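Local structure of uncharacterized protein (Plasmodium falciparum, 1ZSO) at residues Asp30-Ile35 with Phe118-Phe123. The protein is of unknown function but belongs to the UPF0587 family, whose members probably bind zinc. Sequence-based numbering, arbitrary orientation.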
loop_
_atom_site.group_PDB
_atom_site.type_symbol
_atom_site.label_atom_id
_atom_site.label_comp_id
_atom_site.label_asym_id
_atom_site.label_seq_id
_atom_site.Cartn_x
_atom_site.Cartn_y
_atom_site.Cartn_z
ATOM N N ASP B 30 -5.418 -12.981 -10.078
ATOM C CA ASP B 30 -4.715 -12.504 -8.883
ATOM C C ASP B 30 -3.938 -11.229 -9.121
ATOM O O ASP B 30 -3.670 -10.495 -8.178
ATOM C CB ASP B 30 -3.754 -13.565 -8.378
ATOM C CG ASP B 30 -4.459 -14.700 -7.660
ATOM O OD1 ASP B 30 -5.705 -14.691 -7.614
ATOM O OD2 ASP B 30 -3.760 -15.605 -7.137
ATOM N N GLU B 31 -3.568 -10.992 -10.380
ATOM C CA GLU B 31 -2.896 -9.770 -10.807
ATOM C C GLU B 31 -3.853 -8.558 -10.797
ATOM O O GLU B 31 -3.413 -7.426 -10.842
ATOM C CB GLU B 31 -2.293 -9.939 -12.227
ATOM C CG GLU B 31 -1.376 -11.168 -12.436
ATOM C CD GLU B 31 -0.970 -11.400 -13.930
ATOM O OE1 GLU B 31 -0.762 -10.399 -14.672
ATOM O OE2 GLU B 31 -0.835 -12.587 -14.361
ATOM N N TYR B 32 -5.160 -8.785 -10.735
ATOM C CA TYR B 32 -6.078 -7.700 -10.891
ATOM C C TYR B 32 -5.743 -6.553 -9.918
ATOM O O TYR B 32 -5.503 -6.743 -8.697
ATOM C CB TYR B 32 -7.553 -8.154 -10.738
ATOM C CG TYR B 32 -8.500 -7.019 -11.017
ATOM C CD1 TYR B 32 -8.799 -6.651 -12.303
ATOM C CD2 TYR B 32 -8.994 -6.232 -9.982
ATOM C CE1 TYR B 32 -9.629 -5.556 -12.557
ATOM C CE2 TYR B 32 -9.793 -5.156 -10.221
ATOM C CZ TYR B 32 -10.130 -4.824 -11.523
ATOM O OH TYR B 32 -10.925 -3.720 -11.764
ATOM N N LEU B 33 -5.733 -5.347 -10.482
ATOM C CA LEU B 33 -5.430 -4.144 -9.709
ATOM C C LEU B 33 -6.678 -3.490 -9.157
ATOM O O LEU B 33 -7.400 -2.818 -9.915
ATOM C CB LEU B 33 -4.671 -3.124 -10.551
ATOM C CG LEU B 33 -4.113 -2.047 -9.642
ATOM C CD1 LEU B 33 -3.170 -2.710 -8.662
ATOM C CD2 LEU B 33 -3.390 -0.967 -10.421
ATOM N N TRP B 34 -6.940 -3.663 -7.854
ATOM C CA TRP B 34 -8.107 -2.975 -7.226
ATOM C C TRP B 34 -7.753 -1.524 -6.947
ATOM O O TRP B 34 -6.633 -1.221 -6.462
ATOM C CB TRP B 34 -8.552 -3.663 -5.933
ATOM C CG TRP B 34 -8.980 -5.021 -6.167
ATOM C CD1 TRP B 34 -8.250 -6.140 -6.016
ATOM C CD2 TRP B 34 -10.251 -5.434 -6.676
ATOM N NE1 TRP B 34 -8.990 -7.241 -6.348
ATOM C CE2 TRP B 34 -10.226 -6.831 -6.766
ATOM C CE3 TRP B 34 -11.423 -4.759 -7.010
ATOM C CZ2 TRP B 34 -11.310 -7.562 -7.230
ATOM C CZ3 TRP B 34 -12.483 -5.480 -7.487
ATOM C CH2 TRP B 34 -12.430 -6.867 -7.572
ATOM N N ILE B 35 -8.689 -0.642 -7.310
ATOM C CA ILE B 35 -8.530 0.824 -7.249
ATOM C C ILE B 35 -9.787 1.425 -6.607
ATOM O O ILE B 35 -10.944 1.109 -6.954
ATOM C CB ILE B 35 -8.258 1.399 -8.631
ATOM C CG1 ILE B 35 -7.073 0.659 -9.265
ATOM C CG2 ILE B 35 -7.938 2.901 -8.562
ATOM C CD1 ILE B 35 -6.909 0.898 -10.711
ATOM N N PHE B 118 -12.972 1.915 -9.244
ATOM C CA PHE B 118 -12.498 2.188 -10.571
ATOM C C PHE B 118 -12.052 0.921 -11.245
ATOM O O PHE B 118 -11.011 0.426 -10.952
ATOM C CB PHE B 118 -11.345 3.169 -10.536
ATOM C CG PHE B 118 -11.725 4.471 -9.951
ATOM C CD1 PHE B 118 -11.741 4.639 -8.579
ATOM C CD2 PHE B 118 -12.128 5.522 -10.764
ATOM C CE1 PHE B 118 -12.134 5.852 -8.018
ATOM C CE2 PHE B 118 -12.506 6.734 -10.213
ATOM C CZ PHE B 118 -12.527 6.878 -8.819
ATOM N N PRO B 119 -12.833 0.419 -12.200
ATOM C CA PRO B 119 -12.379 -0.734 -12.960
ATOM C C PRO B 119 -11.083 -0.414 -13.661
ATOM O O PRO B 119 -10.876 0.725 -14.109
ATOM C CB PRO B 119 -13.501 -0.979 -13.984
ATOM C CG PRO B 119 -14.347 0.203 -13.952
ATOM C CD PRO B 119 -14.148 0.903 -12.636
ATOM N N SER B 120 -10.197 -1.401 -13.710
ATOM C CA SER B 120 -8.877 -1.181 -14.237
ATOM C C SER B 120 -8.841 -1.811 -15.617
ATOM O O SER B 120 -9.875 -1.993 -16.239
ATOM C CB SER B 120 -7.810 -1.740 -13.277
ATOM O OG SER B 120 -7.918 -3.152 -13.144
ATOM N N ASN B 121 -7.656 -2.116 -16.114
ATOM C CA ASN B 121 -7.556 -2.753 -17.423
ATOM C C ASN B 121 -6.799 -4.055 -17.378
ATOM O O ASN B 121 -6.020 -4.347 -18.263
ATOM C CB ASN B 121 -6.971 -1.784 -18.465
ATOM C CG ASN B 121 -6.166 -0.681 -17.837
ATOM O OD1 ASN B 121 -6.635 0.467 -17.735
ATOM N ND2 ASN B 121 -4.953 -1.016 -17.379
ATOM N N ASN B 122 -7.012 -4.830 -16.324
ATOM C CA ASN B 122 -6.502 -6.189 -16.316
ATOM C C ASN B 122 -7.656 -7.188 -16.257
ATOM O O ASN B 122 -7.534 -8.234 -15.632
ATOM C CB ASN B 122 -5.484 -6.551 -15.170
ATOM C CG ASN B 122 -4.930 -5.361 -14.383
ATOM O OD1 ASN B 122 -5.644 -4.647 -13.669
ATOM N ND2 ASN B 122 -3.617 -5.242 -14.406
ATOM N N PHE B 123 -8.765 -6.912 -16.915
ATOM C CA PHE B 123 -9.823 -7.932 -16.965
ATOM C C PHE B 123 -9.478 -8.944 -18.031
ATOM O O PHE B 123 -8.629 -8.706 -18.866
ATOM C CB PHE B 123 -11.196 -7.336 -17.246
ATOM C CG PHE B 123 -11.749 -6.539 -16.117
ATOM C CD1 PHE B 123 -12.411 -7.165 -15.086
ATOM C CD2 PHE B 123 -11.605 -5.156 -16.080
ATOM C CE1 PHE B 123 -12.920 -6.446 -14.033
ATOM C CE2 PHE B 123 -12.126 -4.426 -15.048
ATOM C CZ PHE B 123 -12.802 -5.079 -14.015
HETATM O O HOH W 1 -10.063 -1.719 -9.802
#
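The phenol of Y32 reaches across to the loop 118-123, where its OH accepts a hydrogen bond from the backbone N of S120 at 3.1 Å. CE1 of Y32 lies 3.5 Å above the plane of the F123 ring, displaced toward its rim; the ring planes are oblique, at 52°. With CG anti to the backbone N (chi1 -175°), the Y32 ring extends between F123 and W34, with CD2 over the centre of the indole face. Alongside, OD1 of N122 accepts from two donors: S120 OG, 2.8 Å away and tilted 19° from the carbonyl plane, and L33 N, 3.3 Å away and well above that plane. A water sits between the two segments, donating to L33 O and F118 O, with Y32 OH 2.9 Å from it and a weak bond from I35 N. F118 N donates to I35 O, continuing the antiparallel pairing of strands 34-40 and 112-117, while I35 CG2 packs on F118 CB at 3.9 Å. The water replaces a direct I35 N to F118 O bond as the strands part. Beyond this pair the chain leaves the three-stranded sheet for strand 123-127 of the four-stranded one. Farther out, F107 meets W34 edge-to-face, P119 rests on L159 and Y161, and backbone bonds tie S120 to L138 and F123 to V136. Y79 of the second subunit packs against L33 and N122.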